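PDB 3GNL: uncharacterized protein, DUF633, LMOf2365_1472 from Listeria monocytogenes str. 4b F2365, which probably transfers a methyl group from S-adenosylmethionine to N1 of adenine 22 in tRNA. Local coordinates for residues A[13-18]-A[120-125]; A[26-31]-A[94-99]; A[146-151]-A[179-184]. All coordinates share one frame; numbering follows the deposited sequence.

Interaction 1 of 3, residues A[13-18]-A[120-125]; sequences EKVASY and KLILQP
Helix 10-16 lies over one face of the central sheet of a Rossmann-like fold, and Val15 near its C-terminal end and Tyr18 in the loop that follows rest on strand 120-125 chiefly through Ile122. The Val15 and Ile122 CA atoms, 6.8 Å apart, mark where the two backbones come nearest. Each branch of Val15 has its own target. Val15 CG1 meets Ile122 CG2 at 3.8 Å, while Val15 CG2 touches Gln124 CB at 4.0 Å, so the forked side chain spans two residues that point to the same side of the strand. Ile122 turns CG1 alongside its own backbone N (chi1 -59°), which carries the terminal CD1 to Tyr18 CB at 3.7 Å. The tyrosine ring then runs on past the isoleucine, meeting its CG2 obliquely, toward Val160 on strand 154-163 and Ala147 on strand 141-151. The strand order 3-2-1-4-5-7-6, with 154-163 alone reversed, is that of class I methyltransferases; Tyr18 thus reaches from the fifth strand across to the seventh and sixth. The polar element of the contact is at the start of the strand. Lys120 is extended from CB, then bends at chi3 (55°), and its NZ donates to Tyr18 O at 2.7 Å, with a C=O...N angle of 162° that places the ammonium almost straight out from the carbonyl oxygen. The same NZ forms a salt bridge with Glu23. At the other end, Gln124 offers Val15 only its aliphatic CB, its amide being turned to Arg11 and Asn126.

Interaction 2 of 3, residues A[26-31]-A[94-99]; sequences ADIGSD and IVIAGM
Ala26 to Ile28 and Ile94 to Ile96 run as parallel strand neighbours, their axes 4.7 Å apart and inclined by 20°. Val95 bonds on both sides of Asp27: its N donates to Ala26 O at 2.8 Å, and its O accepts from Ile28 N at 2.9 Å in a nearly straight bond (173° at the hydrogen). On one face of this pair, Ile28 CG1 lies 3.7 Å from Ile94 CG2 and also touches Ile96 CG1, bridging two residues of the partner strand. On the other face, Asp27 swings CG to the side of its own carbonyl carbon (chi1 -172°), bringing OD1 within 3.5 Å of Val95 CG1; its OD2 accepts from Ser30 OG, which comes from above the carboxylate plane. Beyond Ile28 the strands separate and water takes over. One molecule accepts from Ala97 N and sits 2.7 Å from both Asp27 OD1 and Ile28 O, while another links Gly29 O to Ala97 O. The methyl CE of selenomethionine Met99 closes this end, 3.2 Å from Ile28 O. Asp27 to Ser30 form a type II beta turn, with Gly29 at its positive-phi third position. Such a turn at the end of the first strand, facing the end of the fourth, is consistent with the first conserved motif of class I methyltransferases, the glycine-containing loop with which relatives bind S-adenosylmethionine.

Interaction 3 of 3, residues A[146-151]-A[179-184]; sequences EAILRE and PCLLKE
Glu146 starts with CG beside its backbone N (chi1 -57°) and is fully extended at the next torsion, which carries its carboxylate past Cys180 to the N-terminal part of segment 179-184. Leu181 has its CG in the same relation to its own backbone and points its CD2 branch back at the strand. OE1 of the glutamate takes two amide hydrogens: Cys180 N donates to Glu146 OE1 at 2.7 Å, in a clearly bent bond (135° at the hydrogen), and Leu181 N donates to the same OE1 at 3.1 Å and more directly. Both amides come in on the anti side of the oxygen, from opposite faces of the carboxylate, so OE1 is held between them. Pro179 has no amide hydrogen to offer, yet its CD lies 3.3 Å from Glu146 OE1. OE2 forms a salt bridge with Arg133; together, the arginine and the two backbone amides would be expected to favour the ionised carboxylate. Nearer the strand backbone, the packing is aliphatic. Leu181 CG sits 3.7 Å from Glu146 CB, and Leu181 CD2 crosses to Ile148 CG2 at 4.0 Å, the two side chains meeting at about a right angle. Further along the helix Glu184 makes its link through water: its OE1 accepts from one molecule that also donates to Glu146 O, and from a second that accepts from Ile148 N. Strand 141-151 is the outermost on its side of the sheet, next to antiparallel 154-163. Helix 179-184 crosses residues 146-151 at -64°, helix 187-208 adds Ile188 and Lys192 against Ile148 and Phe189 against Leu181, and the strand's opposite face, at Ala147 and Leu149, meets Lys14 of helix 10-16.

All three contacts use one mixed sheet. Interactions 1 and 2 lie deep in it, centres 9 Å apart, and share a strand boundary: Ile122 N is 2.8 Å from Ile94 O, a probable hydrogen bond, and Val15 packs on Val95. Interaction 2 is strand against strand, so main-chain bonds dominate until ordered water replaces them at the probable cofactor end. Interaction 1 is helix on sheet, mostly apolar with one lysine bond at its edge. Interaction 3, also largely buried but on the outermost strand, combines a carboxylate, bridging water and leucine packing; it meets interaction 1 where Tyr18 and Lys14 touch Ala147, and stays about 9 Å from interaction 2 at the nearest atoms.

Interaction 1 of 3, residues A[13-18]-A[120-125]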
ATOM      1  N   GLU A  13       1.170 -11.879   4.893  1.00 21.89           N
ATOM      2  CA  GLU A  13       1.416 -13.034   4.054  1.00 23.27           C
ATOM      3  C   GLU A  13       1.162 -12.636   2.592  1.00 22.99           C
ATOM      4  O   GLU A  13       1.963 -12.980   1.688  1.00 23.11           O
ATOM      5  CB  GLU A  13       0.501 -14.178   4.456  1.00 26.70           C
ATOM      6  CG  GLU A  13       0.695 -15.449   3.605  1.00 32.67           C
ATOM      7  CD  GLU A  13      -0.116 -16.615   4.125  1.00 37.95           C
ATOM      8  OE1 GLU A  13      -1.362 -16.529   4.147  1.00 40.66           O
ATOM      9  OE2 GLU A  13       0.492 -17.619   4.544  1.00 41.98           O
ATOM     10  N   LYS A  14       0.106 -11.862   2.368  1.00 20.62           N
ATOM     11  CA  LYS A  14      -0.187 -11.444   0.996  1.00 21.84           C
ATOM     12  C   LYS A  14       0.893 -10.531   0.480  1.00 20.59           C
ATOM     13  O   LYS A  14       1.332 -10.662  -0.651  1.00 20.55           O
ATOM     14  CB  LYS A  14      -1.623 -10.856   0.852  1.00 21.42           C
ATOM     15  CG  LYS A  14      -2.037 -10.618  -0.615  1.00 22.92           C
ATOM     16  CD  LYS A  14      -2.041 -11.964  -1.374  1.00 24.72           C
ATOM     17  CE  LYS A  14      -2.790 -11.874  -2.672  1.00 26.75           C
ATOM     18  NZ  LYS A  14      -2.709 -13.205  -3.364  1.00 28.94           N
ATOM     19  N   VAL A  15       1.342  -9.579   1.322  1.00 19.99           N
ATOM     20  CA  VAL A  15       2.404  -8.685   0.942  1.00 18.70           C
ATOM     21  C   VAL A  15       3.678  -9.496   0.555  1.00 18.09           C
ATOM     22  O   VAL A  15       4.286  -9.236  -0.496  1.00 21.18           O
ATOM     23  CB  VAL A  15       2.685  -7.666   2.092  1.00 18.63           C
ATOM     24  CG1 VAL A  15       3.951  -6.933   1.835  1.00 20.63           C
ATOM     25  CG2 VAL A  15       1.508  -6.682   2.253  1.00 20.63           C
ATOM     26  N   ALA A  16       4.053 -10.437   1.430  1.00 19.86           N
ATOM     27  CA  ALA A  16       5.236 -11.305   1.250  1.00 21.29           C
ATOM     28  C   ALA A  16       5.127 -12.153  -0.004  1.00 23.37           C
ATOM     29  O   ALA A  16       6.159 -12.492  -0.593  1.00 22.21           O
ATOM     30  CB  ALA A  16       5.424 -12.179   2.462  1.00 22.35           C
ATOM     31  N   SER A  17       3.891 -12.452  -0.415  1.00 22.31           N
ATOM     32  CA  SER A  17       3.698 -13.370  -1.560  1.00 22.96           C
ATOM     33  C   SER A  17       4.220 -12.752  -2.862  1.00 23.85           C
ATOM     34  O   SER A  17       4.383 -13.464  -3.855  1.00 25.00           O
ATOM     35  CB  SER A  17       2.224 -13.763  -1.731  1.00 23.65           C
ATOM     36  OG  SER A  17       1.505 -12.720  -2.341  1.00 23.88           O
ATOM     37  N   TYR A  18       4.448 -11.442  -2.874  1.00 21.86           N
ATOM     38  CA  TYR A  18       4.966 -10.726  -4.029  1.00 22.88           C
ATOM     39  C   TYR A  18       6.476 -10.636  -4.049  1.00 22.56           C
ATOM     40  O   TYR A  18       7.040 -10.054  -4.959  1.00 25.72           O
ATOM     41  CB  TYR A  18       4.323  -9.350  -4.133  1.00 22.72           C
ATOM     42  CG  TYR A  18       2.827  -9.445  -4.415  1.00 23.98           C
ATOM     43  CD1 TYR A  18       2.356  -9.960  -5.638  1.00 23.37           C
ATOM     44  CD2 TYR A  18       1.902  -9.007  -3.474  1.00 24.98           C
ATOM     45  CE1 TYR A  18       0.978 -10.047  -5.907  1.00 23.83           C
ATOM     46  CE2 TYR A  18       0.494  -9.070  -3.731  1.00 25.15           C
ATOM     47  CZ  TYR A  18       0.065  -9.577  -4.954  1.00 26.32           C
ATOM     48  OH  TYR A  18      -1.297  -9.655  -5.220  1.00 25.87           O
ATOM     49  N   LYS A 120      10.989  -3.099  -7.878  1.00 24.13           N
ATOM     50  CA  LYS A 120       9.678  -3.539  -7.400  1.00 23.28           C
ATOM     51  C   LYS A 120       9.327  -2.788  -6.138  1.00 23.80           C
ATOM     52  O   LYS A 120      10.161  -2.639  -5.235  1.00 23.03           O
ATOM     53  CB  LYS A 120       9.636  -5.044  -7.198  1.00 23.44           C
ATOM     54  CG  LYS A 120       8.265  -5.624  -6.755  1.00 24.13           C
ATOM     55  CD  LYS A 120       8.057  -7.116  -7.029  1.00 26.84           C
ATOM     56  CE  LYS A 120       9.168  -7.964  -6.402  1.00 27.22           C
ATOM     57  NZ  LYS A 120       8.845  -9.346  -6.773  1.00 28.13           N
ATOM     58  N   LEU A 121       8.094  -2.262  -6.072  1.00 22.24           N
ATOM     59  CA  LEU A 121       7.560  -1.709  -4.815  1.00 21.99           C
ATOM     60  C   LEU A 121       6.343  -2.538  -4.488  1.00 20.56           C
ATOM     61  O   LEU A 121       5.525  -2.850  -5.358  1.00 21.42           O
ATOM     62  CB  LEU A 121       7.118  -0.230  -4.929  1.00 21.94           C
ATOM     63  CG  LEU A 121       8.122   0.790  -5.438  1.00 22.03           C
ATOM     64  CD1 LEU A 121       7.486   2.182  -5.732  1.00 22.66           C
ATOM     65  CD2 LEU A 121       9.242   0.921  -4.418  1.00 25.96           C
ATOM     66  N   ILE A 122       6.224  -2.902  -3.214  1.00 18.86           N
ATOM     67  CA  ILE A 122       5.017  -3.579  -2.726  1.00 19.64           C
ATOM     68  C   ILE A 122       4.426  -2.687  -1.624  1.00 19.40           C
ATOM     69  O   ILE A 122       5.064  -2.473  -0.547  1.00 19.82           O
ATOM     70  CB  ILE A 122       5.319  -4.942  -2.128  1.00 19.70           C
ATOM     71  CG1 ILE A 122       5.994  -5.841  -3.182  1.00 20.88           C
ATOM     72  CG2 ILE A 122       4.019  -5.575  -1.663  1.00 21.36           C
ATOM     73  CD1 ILE A 122       6.747  -7.061  -2.567  1.00 19.35           C
ATOM     74  N   LEU A 123       3.272  -2.067  -1.910  1.00 19.22           N
ATOM     75  CA  LEU A 123       2.784  -1.013  -0.990  1.00 18.64           C
ATOM     76  C   LEU A 123       1.428  -1.458  -0.458  1.00 18.99           C
ATOM     77  O   LEU A 123       0.599  -2.012  -1.196  1.00 18.99           O
ATOM     78  CB  LEU A 123       2.633   0.323  -1.743  1.00 18.71           C
ATOM     79  CG  LEU A 123       3.845   0.767  -2.529  1.00 19.06           C
ATOM     80  CD1 LEU A 123       3.481   2.114  -3.198  1.00 20.89           C
ATOM     81  CD2 LEU A 123       5.087   0.872  -1.624  1.00 19.95           C
ATOM     82  N   GLN A 124       1.212  -1.226   0.840  1.00 18.30           N
ATOM     83  CA  GLN A 124      -0.054  -1.617   1.445  1.00 19.78           C
ATOM     84  C   GLN A 124      -0.529  -0.427   2.273  1.00 18.01           C
ATOM     85  O   GLN A 124      -0.225  -0.339   3.441  1.00 18.60           O
ATOM     86  CB  GLN A 124       0.105  -2.898   2.255  1.00 20.57           C
ATOM     87  CG  GLN A 124      -1.243  -3.430   2.823  1.00 21.01           C
ATOM     88  CD  GLN A 124      -1.568  -2.797   4.153  1.00 24.24           C
ATOM     89  OE1 GLN A 124      -0.779  -2.898   5.074  1.00 23.48           O
ATOM     90  NE2 GLN A 124      -2.712  -2.099   4.238  1.00 28.14           N
ATOM     91  N   PRO A 125      -1.295   0.476   1.644  1.00 19.28           N
ATOM     92  CA  PRO A 125      -1.804   1.657   2.372  1.00 19.06           C
ATOM     93  C   PRO A 125      -3.097   1.354   3.131  1.00 20.96           C
ATOM     94  O   PRO A 125      -3.951   0.617   2.636  1.00 25.08           O
ATOM     95  CB  PRO A 125      -2.095   2.650   1.264  1.00 19.69           C
ATOM     96  CG  PRO A 125      -2.537   1.762   0.081  1.00 20.18           C
ATOM     97  CD  PRO A 125      -1.641   0.513   0.221  1.00 19.19           C
TER

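Interaction 2 of 3, residues A[26-31]-A[94-99]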
ATOM      1  N   ALA A  26      13.934  -4.065   1.179  1.00 22.16           N
ATOM      2  CA  ALA A  26      13.866  -3.162   2.320  1.00 22.62           C
ATOM      3  C   ALA A  26      12.422  -2.991   2.757  1.00 22.34           C
ATOM      4  O   ALA A  26      11.580  -2.595   1.945  1.00 22.58           O
ATOM      5  CB  ALA A  26      14.505  -1.813   2.029  1.00 23.65           C
ATOM      6  N   ASP A  27      12.157  -3.304   4.025  1.00 20.14           N
ATOM      7  CA  ASP A  27      10.845  -3.199   4.626  1.00 19.87           C
ATOM      8  C   ASP A  27      10.806  -1.961   5.528  1.00 20.08           C
ATOM      9  O   ASP A  27      11.343  -1.975   6.645  1.00 20.69           O
ATOM     10  CB  ASP A  27      10.542  -4.484   5.427  1.00 20.74           C
ATOM     11  CG  ASP A  27       9.118  -4.547   5.931  1.00 20.27           C
ATOM     12  OD1 ASP A  27       8.304  -3.721   5.466  1.00 23.86           O
ATOM     13  OD2 ASP A  27       8.803  -5.416   6.768  1.00 21.38           O
ATOM     14  N   ILE A  28      10.114  -0.938   5.051  1.00 18.38           N
ATOM     15  CA  ILE A  28      10.084   0.362   5.708  1.00 18.97           C
ATOM     16  C   ILE A  28       9.007   0.411   6.768  1.00 19.06           C
ATOM     17  O   ILE A  28       7.826   0.182   6.455  1.00 20.34           O
ATOM     18  CB  ILE A  28       9.832   1.423   4.674  1.00 20.94           C
ATOM     19  CG1 ILE A  28      10.804   1.230   3.510  1.00 19.99           C
ATOM     20  CG2 ILE A  28       9.899   2.807   5.332  1.00 21.35           C
ATOM     21  CD1 ILE A  28      12.369   1.422   3.884  1.00 20.48           C
ATOM     22  N   GLY A  29       9.356   0.754   7.999  1.00 20.43           N
ATOM     23  CA  GLY A  29       8.374   0.643   9.077  1.00 20.54           C
ATOM     24  C   GLY A  29       7.954  -0.787   9.309  1.00 18.75           C
ATOM     25  O   GLY A  29       6.755  -1.110   9.507  1.00 20.35           O
ATOM     26  N   SER A  30       8.936  -1.679   9.319  1.00 18.68           N
ATOM     27  CA  SER A  30       8.653  -3.117   9.396  1.00 20.10           C
ATOM     28  C   SER A  30       7.911  -3.486  10.670  1.00 22.61           C
ATOM     29  O   SER A  30       8.250  -3.010  11.774  1.00 23.26           O
ATOM     30  CB  SER A  30      10.000  -3.833   9.410  1.00 20.87           C
ATOM     31  OG  SER A  30       9.801  -5.224   9.295  1.00 22.85           O
ATOM     32  N   ASP A  31       6.909  -4.343  10.542  1.00 19.70           N
ATOM     33  CA  ASP A  31       6.174  -4.826  11.686  1.00 19.13           C
ATOM     34  C   ASP A  31       6.989  -5.918  12.376  1.00 22.45           C
ATOM     35  O   ASP A  31       6.899  -7.077  11.959  1.00 20.81           O
ATOM     36  CB  ASP A  31       4.822  -5.363  11.188  1.00 23.72           C
ATOM     37  CG  ASP A  31       3.888  -5.723  12.316  1.00 26.57           C
ATOM     38  OD1 ASP A  31       4.315  -5.725  13.500  1.00 28.63           O
ATOM     39  OD2 ASP A  31       2.717  -6.039  12.009  1.00 28.02           O
ATOM     40  N   ILE A  94      11.231  -2.729  -2.477  1.00 22.32           N
ATOM     41  CA  ILE A  94      10.914  -2.016  -1.244  1.00 21.60           C
ATOM     42  C   ILE A  94       9.466  -2.303  -0.870  1.00 21.61           C
ATOM     43  O   ILE A  94       8.588  -2.253  -1.766  1.00 21.31           O
ATOM     44  CB  ILE A  94      11.077  -0.492  -1.372  1.00 22.12           C
ATOM     45  CG1 ILE A  94      12.513  -0.088  -1.787  1.00 24.89           C
ATOM     46  CG2 ILE A  94      10.668   0.217  -0.059  1.00 23.85           C
ATOM     47  CD1 ILE A  94      12.668   1.390  -2.011  1.00 25.59           C
ATOM     48  N   VAL A  95       9.268  -2.681   0.407  1.00 19.17           N
ATOM     49  CA  VAL A  95       7.933  -2.914   0.988  1.00 19.74           C
ATOM     50  C   VAL A  95       7.604  -1.763   1.896  1.00 19.12           C
ATOM     51  O   VAL A  95       8.417  -1.390   2.716  1.00 19.92           O
ATOM     52  CB  VAL A  95       7.906  -4.209   1.823  1.00 19.69           C
ATOM     53  CG1 VAL A  95       6.561  -4.478   2.477  1.00 21.04           C
ATOM     54  CG2 VAL A  95       8.330  -5.417   0.983  1.00 21.23           C
ATOM     55  N   ILE A  96       6.421  -1.153   1.722  1.00 19.32           N
ATOM     56  CA  ILE A  96       5.944  -0.122   2.684  1.00 19.64           C
ATOM     57  C   ILE A  96       4.486  -0.490   2.973  1.00 18.22           C
ATOM     58  O   ILE A  96       3.618  -0.336   2.082  1.00 20.63           O
ATOM     59  CB  ILE A  96       6.051   1.343   2.134  1.00 19.59           C
ATOM     60  CG1 ILE A  96       7.405   1.558   1.431  1.00 20.83           C
ATOM     61  CG2 ILE A  96       5.851   2.359   3.290  1.00 20.96           C
ATOM     62  CD1 ILE A  96       7.550   2.914   0.776  1.00 20.84           C
ATOM     63  N   ALA A  97       4.241  -0.983   4.184  1.00 18.10           N
ATOM     64  CA  ALA A  97       2.923  -1.498   4.595  1.00 18.41           C
ATOM     65  C   ALA A  97       2.487  -0.858   5.911  1.00 19.67           C
ATOM     66  O   ALA A  97       3.316  -0.370   6.662  1.00 20.42           O
ATOM     67  CB  ALA A  97       2.973  -3.026   4.733  1.00 19.64           C
ATOM     68  N   GLY A  98       1.170  -0.842   6.143  1.00 20.15           N
ATOM     69  CA  GLY A  98       0.614  -0.479   7.449  1.00 20.83           C
ATOM     70  C   GLY A  98       0.699   0.992   7.774  1.00 23.36           C
ATOM     71  O   GLY A  98       0.827   1.357   8.928  1.00 24.22           O
HETATM   72  N   MSE A  99       0.638   1.827   6.735  1.00 22.05           N
HETATM   73  CA  MSE A  99       0.713   3.289   6.922  1.00 24.08           C
HETATM   74  C   MSE A  99      -0.316   3.894   6.002  1.00 22.36           C
HETATM   75  O   MSE A  99      -0.705   3.291   5.006  1.00 19.96           O
HETATM   76  CB  MSE A  99       2.071   3.802   6.436  1.00 26.84           C
HETATM   77  CG  MSE A  99       3.202   3.366   7.264  1.00 32.21           C
HETATM   78 SE   MSE A  99       4.773   4.246   6.596  1.00 36.28          SE
HETATM   79  CE  MSE A  99       6.025   2.755   6.905  1.00 33.29           C
TER
HETATM   80  O   HOH W   1       6.330  -1.970   5.905  1.00 22.27           O
HETATM   81  O   HOH W   2       5.090  -3.012   7.998  1.00 22.81           O
HETATM   82  O   HOH W   3       4.321   0.208   9.292  1.00 24.80           O

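Interaction 3 of 3, residues A[146-151]-A[179-184]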
ATOM      1  N   GLU A 146      -2.338  -6.361  -8.000  1.00 19.34           N
ATOM      2  CA  GLU A 146      -3.016  -5.844  -6.782  1.00 17.71           C
ATOM      3  C   GLU A 146      -3.815  -6.935  -6.149  1.00 18.70           C
ATOM      4  O   GLU A 146      -4.217  -7.932  -6.783  1.00 21.25           O
ATOM      5  CB  GLU A 146      -3.980  -4.686  -7.135  1.00 18.72           C
ATOM      6  CG  GLU A 146      -3.326  -3.505  -7.857  1.00 19.39           C
ATOM      7  CD  GLU A 146      -4.332  -2.374  -8.187  1.00 20.73           C
ATOM      8  OE1 GLU A 146      -5.242  -2.656  -9.024  1.00 20.63           O
ATOM      9  OE2 GLU A 146      -4.176  -1.290  -7.602  1.00 20.87           O
ATOM     10  N   ALA A 147      -4.069  -6.728  -4.862  1.00 18.66           N
ATOM     11  CA  ALA A 147      -4.910  -7.626  -4.108  1.00 18.85           C
ATOM     12  C   ALA A 147      -5.771  -6.812  -3.163  1.00 18.56           C
ATOM     13  O   ALA A 147      -5.388  -5.724  -2.739  1.00 20.43           O
ATOM     14  CB  ALA A 147      -4.103  -8.655  -3.328  1.00 19.68           C
ATOM     15  N   ILE A 148      -6.904  -7.394  -2.818  1.00 20.04           N
ATOM     16  CA  ILE A 148      -7.804  -6.816  -1.806  1.00 19.92           C
ATOM     17  C   ILE A 148      -8.207  -7.955  -0.910  1.00 22.05           C
ATOM     18  O   ILE A 148      -8.535  -9.044  -1.397  1.00 23.91           O
ATOM     19  CB  ILE A 148      -9.007  -5.988  -2.426  1.00 20.48           C
ATOM     20  CG1 ILE A 148      -9.692  -5.139  -1.363  1.00 22.09           C
ATOM     21  CG2 ILE A 148      -9.928  -6.829  -3.282  1.00 22.79           C
ATOM     22  CD1 ILE A 148     -10.656  -4.084  -1.917  1.00 22.78           C
ATOM     23  N   LEU A 149      -8.132  -7.733   0.404  1.00 21.54           N
ATOM     24  CA  LEU A 149      -8.484  -8.805   1.321  1.00 24.09           C
ATOM     25  C   LEU A 149      -9.170  -8.218   2.533  1.00 23.21           C
ATOM     26  O   LEU A 149      -9.117  -6.992   2.777  1.00 22.56           O
ATOM     27  CB  LEU A 149      -7.247  -9.630   1.698  1.00 25.92           C
ATOM     28  CG  LEU A 149      -6.073  -8.924   2.380  1.00 28.66           C
ATOM     29  CD1 LEU A 149      -6.085  -8.993   3.922  1.00 29.83           C
ATOM     30  CD2 LEU A 149      -4.769  -9.521   1.860  1.00 31.49           C
ATOM     31  N   ARG A 150      -9.834  -9.078   3.290  1.00 25.96           N
ATOM     32  CA  ARG A 150     -10.452  -8.643   4.541  1.00 27.62           C
ATOM     33  C   ARG A 150      -9.824  -9.459   5.678  1.00 28.17           C
ATOM     34  O   ARG A 150      -9.723 -10.676   5.594  1.00 29.70           O
ATOM     35  CB  ARG A 150     -11.982  -8.805   4.456  1.00 29.34           C
ATOM     36  CG  ARG A 150     -12.748  -8.268   5.692  1.00 31.94           C
ATOM     37  CD  ARG A 150     -14.261  -8.068   5.535  1.00 34.74           C
ATOM     38  NE  ARG A 150     -14.872  -8.784   4.413  1.00 39.07           N
ATOM     39  CZ  ARG A 150     -15.465  -8.180   3.381  1.00 39.61           C
ATOM     40  NH1 ARG A 150     -15.992  -8.888   2.405  1.00 39.97           N
ATOM     41  NH2 ARG A 150     -15.542  -6.858   3.335  1.00 40.86           N
ATOM     42  N   GLU A 151      -9.346  -8.787   6.709  1.00 28.62           N
ATOM     43  CA  GLU A 151      -8.825  -9.470   7.890  1.00 29.60           C
ATOM     44  C   GLU A 151      -9.278  -8.685   9.121  1.00 31.53           C
ATOM     45  O   GLU A 151      -9.157  -7.458   9.162  1.00 31.17           O
ATOM     46  CB  GLU A 151      -7.282  -9.566   7.840  1.00 29.30           C
ATOM     47  CG  GLU A 151      -6.661 -10.310   9.028  1.00 29.61           C
ATOM     48  CD  GLU A 151      -5.204 -10.678   8.828  1.00 29.92           C
ATOM     49  OE1 GLU A 151      -4.408  -9.873   8.256  1.00 29.61           O
ATOM     50  OE2 GLU A 151      -4.831 -11.774   9.303  1.00 30.51           O
ATOM     51  N   PRO A 179      -6.300  -0.617 -11.110  1.00 19.98           N
ATOM     52  CA  PRO A 179      -6.488  -1.219 -12.429  1.00 19.81           C
ATOM     53  C   PRO A 179      -6.623  -2.742 -12.444  1.00 21.54           C
ATOM     54  O   PRO A 179      -7.356  -3.269 -13.258  1.00 23.74           O
ATOM     55  CB  PRO A 179      -5.238  -0.758 -13.214  1.00 21.14           C
ATOM     56  CG  PRO A 179      -4.195  -0.600 -12.114  1.00 20.69           C
ATOM     57  CD  PRO A 179      -4.989   0.017 -10.933  1.00 20.57           C
ATOM     58  N   CYS A 180      -5.922  -3.437 -11.552  1.00 20.69           N
ATOM     59  CA  CYS A 180      -6.039  -4.881 -11.464  1.00 21.55           C
ATOM     60  C   CYS A 180      -7.287  -5.264 -10.706  1.00 20.94           C
ATOM     61  O   CYS A 180      -7.987  -6.201 -11.088  1.00 23.37           O
ATOM     62  CB  CYS A 180      -4.790  -5.483 -10.783  1.00 22.55           C
ATOM     63  SG  CYS A 180      -3.164  -4.975 -11.543  1.00 24.79           S
ATOM     64  N   LEU A 181      -7.576  -4.528  -9.629  1.00 21.20           N
ATOM     65  CA  LEU A 181      -8.727  -4.850  -8.811  1.00 19.89           C
ATOM     66  C   LEU A 181     -10.026  -4.675  -9.582  1.00 21.22           C
ATOM     67  O   LEU A 181     -10.983  -5.450  -9.421  1.00 21.39           O
ATOM     68  CB  LEU A 181      -8.774  -3.970  -7.549  1.00 18.66           C
ATOM     69  CG  LEU A 181      -7.580  -4.147  -6.579  1.00 17.29           C
ATOM     70  CD1 LEU A 181      -7.764  -3.196  -5.395  1.00 18.53           C
ATOM     71  CD2 LEU A 181      -7.408  -5.563  -6.084  1.00 20.89           C
ATOM     72  N   LEU A 182     -10.056  -3.668 -10.436  1.00 21.50           N
ATOM     73  CA  LEU A 182     -11.336  -3.491 -11.138  1.00 25.21           C
ATOM     74  C   LEU A 182     -11.566  -4.489 -12.285  1.00 28.79           C
ATOM     75  O   LEU A 182     -12.701  -4.704 -12.665  1.00 28.47           O
ATOM     76  CB  LEU A 182     -11.565  -2.035 -11.541  1.00 26.93           C
ATOM     77  CG  LEU A 182     -10.741  -1.456 -12.664  1.00 27.18           C
ATOM     78  CD1 LEU A 182     -11.386  -1.793 -14.035  1.00 29.11           C
ATOM     79  CD2 LEU A 182     -10.690   0.049 -12.459  1.00 25.65           C
ATOM     80  N   LYS A 183     -10.500  -5.082 -12.816  1.00 28.47           N
ATOM     81  CA  LYS A 183     -10.633  -6.216 -13.748  1.00 30.79           C
ATOM     82  C   LYS A 183     -11.115  -7.496 -13.042  1.00 30.01           C
ATOM     83  O   LYS A 183     -11.975  -8.221 -13.540  1.00 32.04           O
ATOM     84  CB  LYS A 183      -9.325  -6.488 -14.501  1.00 32.96           C
ATOM     85  CG  LYS A 183      -8.907  -5.429 -15.517  1.00 36.41           C
ATOM     86  CD  LYS A 183      -8.009  -6.081 -16.580  1.00 39.44           C
ATOM     87  CE  LYS A 183      -6.906  -5.147 -17.073  1.00 40.55           C
ATOM     88  NZ  LYS A 183      -5.664  -5.918 -17.410  1.00 42.56           N
ATOM     89  N   GLU A 184     -10.557  -7.746 -11.867  1.00 27.71           N
ATOM     90  CA  GLU A 184     -10.842  -8.922 -11.074  1.00 28.13           C
ATOM     91  C   GLU A 184     -12.276  -8.924 -10.528  1.00 26.52           C
ATOM     92  O   GLU A 184     -12.936  -9.965 -10.530  1.00 28.16           O
ATOM     93  CB  GLU A 184      -9.846  -8.983  -9.933  1.00 28.64           C
ATOM     94  CG  GLU A 184     -10.029 -10.196  -9.052  1.00 29.35           C
ATOM     95  CD  GLU A 184      -9.231 -10.160  -7.726  1.00 31.64           C
ATOM     96  OE1 GLU A 184      -8.862  -9.061  -7.189  1.00 29.73           O
ATOM     97  OE2 GLU A 184      -8.991 -11.282  -7.199  1.00 35.51           O
TER
HETATM   98  O   HOH W   4      -6.580  -8.096  -8.467  1.00 30.72           O
HETATM   99  O   HOH W   5      -7.710  -9.511  -4.673  1.00 27.61           O